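Local structure of oxidoreductase, Gfo/Idh/MocA family (Vibrio cholerae, 1XEA) at residues A[16-21]-A[91-96]; A[67-72]-A[77-82]; A[116-121]-A[272-277]; A[122-127]-A[290-295]. The protein probably acts as an NAD(P)-dependent oxidoreductase of the Gfo/Idh/MocA family, binding a dinucleotide cofactor on its Rossmann-fold domain, though its substrate is not established. All coordinates share one frame; numbering follows the deposited sequence.

Interaction 1. Residues A[16-21]-A[91-96]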
loop_
_atom_site.group_PDB
_atom_site.type_symbol
_atom_site.label_atom_id
_atom_site.label_comp_id
_atom_site.label_asym_id
_atom_site.label_seq_id
_atom_site.Cartn_x
_atom_site.Cartn_y
_atom_site.Cartn_z
ATOM N N LYS A 16 1.545 11.576 28.877
ATOM C CA LYS A 16 1.054 10.996 27.630
ATOM C C LYS A 16 0.806 9.486 27.626
ATOM O O LYS A 16 -0.122 9.015 26.970
ATOM C CB LYS A 16 2.005 11.318 26.475
ATOM C CG LYS A 16 1.795 12.660 25.807
ATOM C CD LYS A 16 2.594 12.732 24.506
ATOM C CE LYS A 16 2.396 14.062 23.759
ATOM N NZ LYS A 16 3.162 14.102 22.460
ATOM N N ALA A 17 1.613 8.721 28.349
ATOM C CA ALA A 17 1.441 7.276 28.331
ATOM C C ALA A 17 1.242 6.617 29.682
ATOM O O ALA A 17 0.202 6.014 29.952
ATOM C CB ALA A 17 2.634 6.633 27.625
ATOM N N TYR A 18 2.255 6.723 30.530
ATOM C CA TYR A 18 2.208 6.095 31.844
ATOM C C TYR A 18 0.988 6.443 32.695
ATOM O O TYR A 18 0.165 5.575 33.002
ATOM C CB TYR A 18 3.496 6.408 32.596
ATOM C CG TYR A 18 4.703 5.789 31.945
ATOM C CD1 TYR A 18 5.669 6.578 31.344
ATOM C CD2 TYR A 18 4.892 4.406 31.954
ATOM C CE1 TYR A 18 6.803 6.010 30.773
ATOM C CE2 TYR A 18 6.024 3.824 31.387
ATOM C CZ TYR A 18 6.978 4.633 30.800
ATOM O OH TYR A 18 8.125 4.078 30.272
ATOM N N LEU A 19 0.867 7.707 33.069
ATOM C CA LEU A 19 -0.255 8.135 33.888
ATOM C C LEU A 19 -1.594 7.631 33.345
ATOM O O LEU A 19 -2.357 6.981 34.067
ATOM C CB LEU A 19 -0.272 9.657 34.001
ATOM C CG LEU A 19 -0.553 10.178 35.407
ATOM C CD1 LEU A 19 -0.658 11.688 35.347
ATOM C CD2 LEU A 19 -1.834 9.577 35.957
ATOM N N PRO A 20 -1.893 7.907 32.062
ATOM C CA PRO A 20 -3.168 7.434 31.527
ATOM C C PRO A 20 -3.358 5.919 31.584
ATOM O O PRO A 20 -4.476 5.435 31.763
ATOM C CB PRO A 20 -3.173 7.990 30.101
ATOM C CG PRO A 20 -1.734 8.136 29.769
ATOM C CD PRO A 20 -1.147 8.661 31.039
ATOM N N VAL A 21 -2.276 5.163 31.445
ATOM C CA VAL A 21 -2.383 3.712 31.492
ATOM C C VAL A 21 -2.557 3.233 32.918
ATOM O O VAL A 21 -3.357 2.354 33.176
ATOM C CB VAL A 21 -1.136 3.032 30.897
ATOM C CG1 VAL A 21 -1.151 1.545 31.202
ATOM C CG2 VAL A 21 -1.092 3.262 29.410
ATOM N N PHE A 91 11.256 1.410 39.180
ATOM C CA PHE A 91 11.058 1.447 37.743
ATOM C C PHE A 91 11.565 2.791 37.257
ATOM O O PHE A 91 11.299 3.820 37.881
ATOM C CB PHE A 91 9.578 1.316 37.414
ATOM C CG PHE A 91 9.260 1.541 35.970
ATOM C CD1 PHE A 91 9.308 0.493 35.063
ATOM C CD2 PHE A 91 8.915 2.806 35.513
ATOM C CE1 PHE A 91 9.012 0.699 33.714
ATOM C CE2 PHE A 91 8.617 3.024 34.167
ATOM C CZ PHE A 91 8.667 1.967 33.267
ATOM N N VAL A 92 12.302 2.775 36.153
ATOM C CA VAL A 92 12.837 4.003 35.585
ATOM C C VAL A 92 12.662 3.969 34.082
ATOM O O VAL A 92 13.004 2.987 33.434
ATOM C CB VAL A 92 14.341 4.183 35.902
ATOM C CG1 VAL A 92 14.859 5.466 35.263
ATOM C CG2 VAL A 92 14.551 4.234 37.408
ATOM N N ASP A 93 12.123 5.046 33.528
ATOM C CA ASP A 93 11.911 5.121 32.095
ATOM C C ASP A 93 13.245 5.327 31.395
ATOM O O ASP A 93 14.060 6.136 31.829
ATOM C CB ASP A 93 10.948 6.263 31.768
ATOM C CG ASP A 93 10.597 6.323 30.298
ATOM O OD1 ASP A 93 10.269 5.254 29.720
ATOM O OD2 ASP A 93 10.630 7.437 29.716
ATOM N N LYS A 94 13.465 4.580 30.318
ATOM C CA LYS A 94 14.701 4.671 29.549
ATOM C C LYS A 94 14.974 6.124 29.176
ATOM O O LYS A 94 14.053 6.869 28.863
ATOM C CB LYS A 94 14.593 3.815 28.288
ATOM C CG LYS A 94 13.584 4.323 27.277
ATOM C CD LYS A 94 14.178 5.421 26.408
ATOM C CE LYS A 94 13.110 6.385 25.909
ATOM N NZ LYS A 94 13.709 7.417 25.023
ATOM N N PRO A 95 16.249 6.542 29.202
ATOM C CA PRO A 95 17.386 5.702 29.593
ATOM C C PRO A 95 17.565 5.657 31.114
ATOM O O PRO A 95 17.086 6.542 31.829
ATOM C CB PRO A 95 18.553 6.381 28.885
ATOM C CG PRO A 95 18.187 7.826 29.003
ATOM C CD PRO A 95 16.714 7.831 28.660
ATOM N N LEU A 96 18.252 4.628 31.608
ATOM C CA LEU A 96 18.488 4.485 33.046
ATOM C C LEU A 96 19.350 5.638 33.547
ATOM O O LEU A 96 19.134 6.174 34.635
ATOM C CB LEU A 96 19.194 3.158 33.347
ATOM C CG LEU A 96 19.631 2.879 34.797
ATOM C CD1 LEU A 96 18.436 2.918 35.737
ATOM C CD2 LEU A 96 20.304 1.514 34.857
#
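Within the Rossmann-type domain, Y18 on helix 12-22 reaches across to F91 and D93 on strand 90-93 of the parallel sheet. The helix and strand backbones stay well apart, with the CA atoms of Y18 and D93 9.8 Å from each other, so a long aromatic side chain suits the helix position. Its phenol ends in a hydrogen bond: Y18 OH donates to D93 OD1 at 2.5 Å. The hydroxyl meets that oxygen from above the carboxylate plane, 53° out of it, while OD1 sits at the edge of the tyrosine ring. With CG anti to the backbone N (chi1 -175°), the carboxylate of D93 is carried toward the hydroxyl.

F91, two residues earlier on the same side of the strand, packs its CZ against Y18 CE2 at 3.7 Å. The two rings meet obliquely, their planes 71° apart, and the Y18 hydroxyl comes to the edge of the phenylalanine. Another neighbour of Y18 is H70, whose ring stacks on it, while W275 adjoins F91. D93, K94 and P95, with a cis peptide before P95, resemble the Glu-Lys-Pro signature of this family, which in relatives borders the cofactor and substrate site.

Interaction 2. Residues A[67-72]-A[77-82]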
loop_
_atom_site.group_PDB
_atom_site.type_symbol
_atom_site.label_atom_id
_atom_site.label_comp_id
_atom_site.label_asym_id
_atom_site.label_seq_id
_atom_site.Cartn_x
_atom_site.Cartn_y
_atom_site.Cartn_z
ATOM N N VAL A 67 7.989 2.321 43.091
ATOM C CA VAL A 67 8.017 3.667 42.522
ATOM C C VAL A 67 8.422 3.631 41.047
ATOM O O VAL A 67 9.199 2.773 40.623
ATOM C CB VAL A 67 9.008 4.587 43.277
ATOM C CG1 VAL A 67 8.561 4.769 44.709
ATOM C CG2 VAL A 67 10.402 4.005 43.227
HETATM N N MSE A 68 7.871 4.556 40.267
HETATM C CA MSE A 68 8.171 4.666 38.841
HETATM C C MSE A 68 8.720 6.058 38.610
HETATM O O MSE A 68 7.988 7.042 38.675
HETATM C CB MSE A 68 6.903 4.469 38.009
HETATM C CG MSE A 68 6.369 3.054 38.037
HETATM SE SE MSE A 68 4.687 2.809 37.121
HETATM C CE MSE A 68 5.279 3.071 35.296
ATOM N N ILE A 69 10.013 6.149 38.345
ATOM C CA ILE A 69 10.631 7.448 38.138
ATOM C C ILE A 69 10.536 7.878 36.683
ATOM O O ILE A 69 11.014 7.186 35.795
ATOM C CB ILE A 69 12.089 7.394 38.577
ATOM C CG1 ILE A 69 12.135 6.976 40.049
ATOM C CG2 ILE A 69 12.754 8.742 38.354
ATOM C CD1 ILE A 69 13.469 6.466 40.501
ATOM N N HIS A 70 9.918 9.023 36.431
ATOM C CA HIS A 70 9.780 9.482 35.058
ATOM C C HIS A 70 10.450 10.826 34.894
ATOM O O HIS A 70 10.335 11.473 33.855
ATOM C CB HIS A 70 8.307 9.593 34.688
ATOM C CG HIS A 70 7.518 8.363 35.003
ATOM N ND1 HIS A 70 7.652 7.187 34.295
ATOM C CD2 HIS A 70 6.602 8.117 35.969
ATOM C CE1 HIS A 70 6.852 6.272 34.811
ATOM N NE2 HIS A 70 6.204 6.810 35.828
ATOM N N ALA A 71 11.151 11.244 35.939
ATOM C CA ALA A 71 11.849 12.515 35.922
ATOM C C ALA A 71 12.877 12.578 34.795
ATOM O O ALA A 71 12.968 11.678 33.961
ATOM C CB ALA A 71 12.529 12.742 37.258
ATOM N N ALA A 72 13.651 13.657 34.784
ATOM C CA ALA A 72 14.683 13.863 33.778
ATOM C C ALA A 72 15.777 12.819 33.956
ATOM O O ALA A 72 15.890 12.207 35.012
ATOM C CB ALA A 72 15.261 15.258 33.915
ATOM N N SER A 77 19.586 8.560 38.707
ATOM C CA SER A 77 20.478 7.972 39.712
ATOM C C SER A 77 20.081 8.322 41.133
ATOM O O SER A 77 19.977 7.450 41.997
ATOM C CB SER A 77 21.925 8.410 39.484
ATOM O OG SER A 77 22.484 7.725 38.380
ATOM N N THR A 78 19.862 9.606 41.372
ATOM C CA THR A 78 19.483 10.055 42.692
ATOM C C THR A 78 18.236 9.322 43.140
ATOM O O THR A 78 18.284 8.477 44.030
ATOM C CB THR A 78 19.210 11.550 42.683
ATOM O OG1 THR A 78 20.336 12.230 42.117
ATOM C CG2 THR A 78 18.970 12.055 44.091
ATOM N N LEU A 79 17.119 9.637 42.501
ATOM C CA LEU A 79 15.848 9.010 42.832
ATOM C C LEU A 79 15.943 7.490 42.904
ATOM O O LEU A 79 15.539 6.875 43.891
ATOM C CB LEU A 79 14.796 9.412 41.801
ATOM C CG LEU A 79 14.474 10.906 41.742
ATOM C CD1 LEU A 79 13.532 11.166 40.594
ATOM C CD2 LEU A 79 13.864 11.366 43.052
ATOM N N ALA A 80 16.479 6.886 41.852
ATOM C CA ALA A 80 16.620 5.437 41.793
ATOM C C ALA A 80 17.309 4.896 43.041
ATOM O O ALA A 80 16.720 4.127 43.805
ATOM C CB ALA A 80 17.411 5.043 40.550
ATOM N N ALA A 81 18.565 5.291 43.230
ATOM C CA ALA A 81 19.349 4.854 44.379
ATOM C C ALA A 81 18.556 5.003 45.672
ATOM O O ALA A 81 18.497 4.081 46.489
ATOM C CB ALA A 81 20.639 5.656 44.466
ATOM N N PHE A 82 17.934 6.165 45.846
ATOM C CA PHE A 82 17.154 6.441 47.048
ATOM C C PHE A 82 16.185 5.326 47.425
ATOM O O PHE A 82 16.245 4.785 48.534
ATOM C CB PHE A 82 16.370 7.741 46.896
ATOM C CG PHE A 82 15.605 8.126 48.127
ATOM C CD1 PHE A 82 16.272 8.382 49.324
ATOM C CD2 PHE A 82 14.222 8.244 48.093
ATOM C CE1 PHE A 82 15.573 8.759 50.469
ATOM C CE2 PHE A 82 13.511 8.621 49.232
ATOM C CZ PHE A 82 14.188 8.879 50.425
#
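I69 on strand 66-69 meets L79 and A80 on helix 76-85, the helix that follows it in a beta-alpha-beta unit. The backbones come closest at this level, the CA atoms of I69 and L79 being 7.2 Å apart. From CB, which points toward the helix, the isoleucine divides into two arms that do different work. The short arm, CG2, stands anti to the backbone N and meets the end of the leucine, CG2 lying 3.4 Å from L79 CD1. The long arm starts at CG1, 4.0 Å from L79 CB, so its first carbon already rests beside the root of that side chain. It then runs on to CD1, which stands anti to CA across the CB-CG1 bond (chi2 162°). This tip settles on the root of the leucine and the helix main chain: I69 CD1 is 3.5 Å from L79 CB and 3.3 Å from the N of A80. The methyl of A80 lies farther off, 4.2 Å from I69 CD1. A beta-branched residue suits this place, since it spreads carbon over both the leucine and the helix main chain, and A80 adds only a methyl beside the tip.

L79 CD1 also extends beyond the strand, to A71 CB at 3.8 Å. The contact is purely apolar. Strands 3-8 and 90-93 flank strand 66-69 in the sheet: L79 also touches I8 on the first, while I69 packs on T90 and V92 of the second. L106 of helix 100-112 completes the layer beside A80.

Interaction 3. Residues A[116-121]-A[272-277]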
loop_
_atom_site.group_PDB
_atom_site.type_symbol
_atom_site.label_atom_id
_atom_site.label_comp_id
_atom_site.label_asym_id
_atom_site.label_seq_id
_atom_site.Cartn_x
_atom_site.Cartn_y
_atom_site.Cartn_z
ATOM N N PRO A 116 14.344 -5.200 42.678
ATOM C CA PRO A 116 14.264 -5.232 41.223
ATOM C C PRO A 116 14.279 -3.814 40.672
ATOM O O PRO A 116 13.604 -2.923 41.195
ATOM C CB PRO A 116 12.938 -5.929 40.982
ATOM C CG PRO A 116 12.099 -5.336 42.058
ATOM C CD PRO A 116 13.010 -5.404 43.269
ATOM N N LEU A 117 15.070 -3.622 39.624
ATOM C CA LEU A 117 15.201 -2.346 38.947
ATOM C C LEU A 117 14.804 -2.590 37.494
ATOM O O LEU A 117 15.546 -3.197 36.723
ATOM C CB LEU A 117 16.644 -1.857 39.025
ATOM C CG LEU A 117 16.982 -0.586 38.246
ATOM C CD1 LEU A 117 16.164 0.596 38.762
ATOM C CD2 LEU A 117 18.468 -0.307 38.391
ATOM N N TYR A 118 13.621 -2.113 37.135
ATOM C CA TYR A 118 13.080 -2.285 35.794
ATOM C C TYR A 118 13.284 -1.052 34.919
ATOM O O TYR A 118 12.983 0.067 35.339
ATOM C CB TYR A 118 11.588 -2.564 35.911
ATOM C CG TYR A 118 10.974 -3.238 34.720
ATOM C CD1 TYR A 118 10.933 -4.631 34.638
ATOM C CD2 TYR A 118 10.397 -2.491 33.693
ATOM C CE1 TYR A 118 10.326 -5.268 33.571
ATOM C CE2 TYR A 118 9.786 -3.117 32.617
ATOM C CZ TYR A 118 9.751 -4.510 32.562
ATOM O OH TYR A 118 9.136 -5.143 31.507
ATOM N N VAL A 119 13.779 -1.254 33.701
ATOM C CA VAL A 119 13.988 -0.145 32.772
ATOM C C VAL A 119 12.849 -0.133 31.742
ATOM O O VAL A 119 12.455 -1.179 31.229
ATOM C CB VAL A 119 15.341 -0.266 32.033
ATOM C CG1 VAL A 119 15.517 0.914 31.105
ATOM C CG2 VAL A 119 16.489 -0.323 33.037
ATOM N N GLY A 120 12.340 1.058 31.440
ATOM C CA GLY A 120 11.240 1.184 30.503
ATOM C C GLY A 120 11.549 1.157 29.021
ATOM O O GLY A 120 11.791 2.195 28.409
ATOM N N PHE A 121 11.521 -0.034 28.439
ATOM C CA PHE A 121 11.779 -0.211 27.016
ATOM C C PHE A 121 10.515 -0.777 26.382
ATOM O O PHE A 121 10.416 -1.985 26.150
ATOM C CB PHE A 121 12.919 -1.197 26.815
ATOM C CG PHE A 121 14.281 -0.635 27.102
ATOM C CD1 PHE A 121 15.068 -1.175 28.121
ATOM C CD2 PHE A 121 14.823 0.359 26.285
ATOM C CE1 PHE A 121 16.377 -0.741 28.316
ATOM C CE2 PHE A 121 16.131 0.805 26.466
ATOM C CZ PHE A 121 16.910 0.252 27.482
ATOM N N VAL A 272 3.761 -2.330 31.320
ATOM C CA VAL A 272 3.299 -2.074 32.678
ATOM C C VAL A 272 2.922 -3.375 33.372
ATOM O O VAL A 272 3.172 -3.557 34.563
ATOM C CB VAL A 272 2.111 -1.108 32.677
ATOM C CG1 VAL A 272 1.556 -0.956 34.078
ATOM C CG2 VAL A 272 2.562 0.237 32.142
ATOM N N GLN A 273 2.327 -4.282 32.614
ATOM C CA GLN A 273 1.948 -5.588 33.120
ATOM C C GLN A 273 3.191 -6.317 33.644
ATOM O O GLN A 273 3.242 -6.705 34.803
ATOM C CB GLN A 273 1.339 -6.399 31.988
ATOM C CG GLN A 273 1.337 -7.875 32.257
ATOM C CD GLN A 273 0.103 -8.287 33.001
ATOM O OE1 GLN A 273 -0.871 -8.737 32.390
ATOM N NE2 GLN A 273 0.114 -8.118 34.326
ATOM N N ASP A 274 4.184 -6.506 32.775
ATOM C CA ASP A 274 5.427 -7.188 33.137
ATOM C C ASP A 274 6.030 -6.494 34.348
ATOM O O ASP A 274 6.445 -7.150 35.290
ATOM C CB ASP A 274 6.407 -7.153 31.950
ATOM C CG ASP A 274 7.585 -8.120 32.104
ATOM O OD1 ASP A 274 7.344 -9.291 32.481
ATOM O OD2 ASP A 274 8.748 -7.724 31.815
ATOM N N TRP A 275 6.065 -5.166 34.314
ATOM C CA TRP A 275 6.605 -4.366 35.407
ATOM C C TRP A 275 5.936 -4.692 36.724
ATOM O O TRP A 275 6.607 -4.966 37.711
ATOM C CB TRP A 275 6.410 -2.877 35.107
ATOM C CG TRP A 275 6.364 -1.972 36.320
ATOM C CD1 TRP A 275 5.405 -1.021 36.610
ATOM C CD2 TRP A 275 7.325 -1.903 37.378
ATOM N NE1 TRP A 275 5.719 -0.373 37.777
ATOM C CE2 TRP A 275 6.888 -0.891 38.273
ATOM C CE3 TRP A 275 8.515 -2.597 37.664
ATOM C CZ2 TRP A 275 7.605 -0.554 39.433
ATOM C CZ3 TRP A 275 9.228 -2.257 38.824
ATOM C CH2 TRP A 275 8.766 -1.246 39.690
ATOM N N LEU A 276 4.611 -4.642 36.746
ATOM C CA LEU A 276 3.881 -4.914 37.973
ATOM C C LEU A 276 4.158 -6.316 38.505
ATOM O O LEU A 276 4.342 -6.485 39.709
ATOM C CB LEU A 276 2.380 -4.713 37.753
ATOM C CG LEU A 276 1.922 -3.298 37.371
ATOM C CD1 LEU A 276 0.440 -3.344 37.098
ATOM C CD2 LEU A 276 2.250 -2.288 38.472
ATOM N N GLN A 277 4.190 -7.313 37.621
ATOM C CA GLN A 277 4.467 -8.684 38.044
ATOM C C GLN A 277 5.835 -8.702 38.729
ATOM O O GLN A 277 5.984 -9.229 39.833
ATOM C CB GLN A 277 4.464 -9.646 36.842
ATOM C CG GLN A 277 3.176 -9.634 36.011
ATOM C CD GLN A 277 3.191 -10.625 34.834
ATOM O OE1 GLN A 277 4.034 -10.541 33.923
ATOM N NE2 GLN A 277 2.246 -11.565 34.850
#
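An extended strand, 117-120, lies at one margin of the parallel sheet within this chain and faces helix 268-281, the CA atoms of Y118 and W275 coming within 6.8 Å of each other. The Y118 side chain enters this interface and deals with two consecutive helix residues in different ways. Its ring offers one face to the helix backbone, where W275 CA sits almost on the ring normal, 4.2 Å from the centroid and only 8° off it, as a CH-pi contact. Nearer the strand, Y118 CB packs against W275 CE3 at 3.5 Å. The tyrosine and the six-membered ring of the tryptophan are neither stacked nor perpendicular, their planes being 45° apart. A broad indole suits this place, since it also adjoins F91 on the neighbouring strand.

At the far end the phenol becomes polar. Y118 OH donates a hydrogen bond of 2.6 Å to D274 OD2, which uses its anti lone pair, the one turned away from the other carboxylate oxygen. OD2 lies at the edge of the tyrosine ring, yet the carboxylate itself is turned 69° from the ring plane. H125 packs nearby against Y118 and D274.

Tyrosine thus joins an apolar face to a polar tip, carrying a donor from the buried sheet out to the partly exposed aspartate. Accepting this hydrogen bond would probably help stabilise D274 in its ionised form.

Interaction 4. Residues A[122-127]-A[290-295]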
loop_
_atom_site.group_PDB
_atom_site.type_symbol
_atom_site.label_atom_id
_atom_site.label_comp_id
_atom_site.label_asym_id
_atom_site.label_seq_id
_atom_site.Cartn_x
_atom_site.Cartn_y
_atom_site.Cartn_z
ATOM N N ASN A 122 9.559 0.099 26.087
ATOM C CA ASN A 122 8.292 -0.330 25.514
ATOM C C ASN A 122 8.412 -1.147 24.220
ATOM O O ASN A 122 7.608 -2.045 23.979
ATOM C CB ASN A 122 7.367 0.876 25.305
ATOM C CG ASN A 122 7.794 1.757 24.154
ATOM O OD1 ASN A 122 6.990 2.057 23.277
ATOM N ND2 ASN A 122 9.052 2.184 24.150
ATOM N N ARG A 123 9.422 -0.862 23.403
ATOM C CA ARG A 123 9.602 -1.587 22.157
ATOM C C ARG A 123 9.960 -3.060 22.354
ATOM O O ARG A 123 10.334 -3.735 21.395
ATOM C CB ARG A 123 10.667 -0.902 21.299
ATOM C CG ARG A 123 10.126 -0.169 20.101
ATOM C CD ARG A 123 10.862 1.137 19.873
ATOM N NE ARG A 123 10.326 2.205 20.711
ATOM C CZ ARG A 123 9.676 3.265 20.242
ATOM N NH1 ARG A 123 9.480 3.415 18.940
ATOM N NH2 ARG A 123 9.203 4.171 21.081
ATOM N N ARG A 124 9.877 -3.568 23.582
ATOM C CA ARG A 124 10.159 -4.991 23.819
ATOM C C ARG A 124 8.836 -5.706 24.036
ATOM O O ARG A 124 8.792 -6.931 24.109
ATOM C CB ARG A 124 11.000 -5.210 25.076
ATOM C CG ARG A 124 12.448 -4.805 24.984
ATOM C CD ARG A 124 13.183 -5.240 26.251
ATOM N NE ARG A 124 14.479 -4.574 26.349
ATOM C CZ ARG A 124 15.246 -4.565 27.434
ATOM N NH1 ARG A 124 14.849 -5.196 28.533
ATOM N NH2 ARG A 124 16.402 -3.910 27.419
ATOM N N HIS A 125 7.767 -4.919 24.151
ATOM C CA HIS A 125 6.422 -5.426 24.398
ATOM C C HIS A 125 5.419 -5.033 23.326
ATOM O O HIS A 125 4.227 -4.881 23.608
ATOM C CB HIS A 125 5.922 -4.895 25.732
ATOM C CG HIS A 125 6.860 -5.158 26.859
ATOM N ND1 HIS A 125 6.878 -6.355 27.543
ATOM C CD2 HIS A 125 7.882 -4.421 27.357
ATOM C CE1 HIS A 125 7.873 -6.345 28.409
ATOM N NE2 HIS A 125 8.499 -5.185 28.315
ATOM N N ILE A 126 5.883 -4.843 22.100
ATOM C CA ILE A 126 4.964 -4.472 21.040
ATOM C C ILE A 126 4.079 -5.674 20.740
ATOM O O ILE A 126 4.540 -6.673 20.169
ATOM C CB ILE A 126 5.721 -4.041 19.788
ATOM C CG1 ILE A 126 6.674 -2.911 20.156
ATOM C CG2 ILE A 126 4.742 -3.591 18.711
ATOM C CD1 ILE A 126 6.006 -1.728 20.821
ATOM N N PRO A 127 2.791 -5.593 21.123
ATOM C CA PRO A 127 1.863 -6.708 20.885
ATOM C C PRO A 127 1.865 -7.293 19.476
ATOM O O PRO A 127 1.933 -8.507 19.320
ATOM C CB PRO A 127 0.505 -6.142 21.304
ATOM C CG PRO A 127 0.682 -4.644 21.191
ATOM C CD PRO A 127 2.089 -4.411 21.661
ATOM N N GLU A 290 20.909 -8.115 32.356
ATOM C CA GLU A 290 22.077 -8.166 31.474
ATOM C C GLU A 290 21.842 -7.431 30.164
ATOM O O GLU A 290 22.745 -6.769 29.655
ATOM C CB GLU A 290 22.480 -9.615 31.163
ATOM C CG GLU A 290 23.186 -10.358 32.301
ATOM C CD GLU A 290 23.921 -11.621 31.828
ATOM O OE1 GLU A 290 23.266 -12.545 31.268
ATOM O OE2 GLU A 290 25.167 -11.692 32.019
ATOM N N ARG A 291 20.633 -7.550 29.623
ATOM C CA ARG A 291 20.309 -6.880 28.373
ATOM C C ARG A 291 20.262 -5.384 28.641
ATOM O O ARG A 291 20.747 -4.580 27.843
ATOM C CB ARG A 291 18.963 -7.368 27.825
ATOM C CG ARG A 291 18.516 -6.639 26.562
ATOM C CD ARG A 291 17.200 -7.163 26.000
ATOM N NE ARG A 291 16.745 -6.350 24.869
ATOM C CZ ARG A 291 15.708 -6.650 24.091
ATOM N NH1 ARG A 291 15.006 -7.752 24.310
ATOM N NH2 ARG A 291 15.374 -5.850 23.091
ATOM N N ASN A 292 19.686 -5.010 29.777
ATOM C CA ASN A 292 19.610 -3.596 30.127
ATOM C C ASN A 292 21.025 -3.002 30.195
ATOM O O ASN A 292 21.335 -2.016 29.520
ATOM C CB ASN A 292 18.869 -3.424 31.452
ATOM C CG ASN A 292 17.412 -3.780 31.329
ATOM O OD1 ASN A 292 16.709 -3.244 30.484
ATOM N ND2 ASN A 292 16.953 -4.691 32.153
ATOM N N LEU A 293 21.888 -3.618 30.996
ATOM C CA LEU A 293 23.253 -3.153 31.116
ATOM C C LEU A 293 23.897 -3.085 29.757
ATOM O O LEU A 293 24.392 -2.044 29.337
ATOM C CB LEU A 293 24.054 -4.093 31.999
ATOM C CG LEU A 293 23.716 -3.893 33.471
ATOM C CD1 LEU A 293 24.241 -5.062 34.285
ATOM C CD2 LEU A 293 24.306 -2.576 33.949
ATOM N N ALA A 294 23.885 -4.209 29.060
ATOM C CA ALA A 294 24.495 -4.279 27.746
ATOM C C ALA A 294 24.070 -3.134 26.818
ATOM O O ALA A 294 24.916 -2.484 26.191
ATOM C CB ALA A 294 24.177 -5.623 27.105
ATOM N N SER A 295 22.767 -2.880 26.725
ATOM C CA SER A 295 22.285 -1.811 25.850
ATOM C C SER A 295 22.801 -0.429 26.251
ATOM O O SER A 295 23.101 0.409 25.391
ATOM C CB SER A 295 20.755 -1.811 25.795
ATOM O OG SER A 295 20.296 -3.032 25.249
HETATM O O HOH W 1 12.889 -5.766 21.022
#
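Where the chain leaves the last strand of the Rossmann-type sheet, a short 3-10 turn, 122-124, sends R124 to R291 and N292 on the long C-terminal helix 286-311. The tight part is a stack of two arginines. The two chains, extended from CG to NE, run antiparallel alongside one another, so that the guanidinium groups overlap in part. The planes are 27° apart and the centres 4.0 Å; R124 NE is placed over the middle of the R291 group. The aliphatic part joins in, R124 CD lying 3.6 Å from R291 CZ.

R124 NE and R291 NE, 3.2 Å apart, are both donors and are not bonded to each other. Their charges are instead met by D173, whose OD1 forms salt bridges with R124 NH2 and R291 NE and also hydrogen-bonds S295 OG. Such a shared carboxylate probably makes the like-charged pair tolerable in a buried setting. Arginine suits both positions because its flat group can stack with its faces while bonding through its edges.

N292 binds less firmly. Its OD1 accepts from R124 NH2 at 3.2 Å, with the donor 50° out of the carbonyl plane, and the bond from NH1 is weak. The looser link is made by solvent: a water at the edge of the R291 guanidinium, in its plane, accepts from R291 NH2 at 3.2 Å and donates to the backbone O of R123 at 3.3 Å.

All four contacts are largely buried, but they lie at different depths of the architecture. Interactions 1, 2 and 3 rest on neighbouring strands of one parallel sheet, 66-69, 90-93 and 117-120, joined by backbone hydrogen bonds; W275 of interaction 3 touches both F91 of interaction 1 and M68 of interaction 2. Interaction 2 is wholly aliphatic, whereas interactions 1 and 3 each pair a tyrosine hydroxyl with an aspartate beside aromatic packing, D274 being partly exposed. Interaction 4 leaves the sheet and stacks two arginines, their charges met by D173 outside the segments, with an asparagine and a water bridge. It meets interaction 3 through H125 and N292, and lies about 19 Å, centre to centre, from interaction 2.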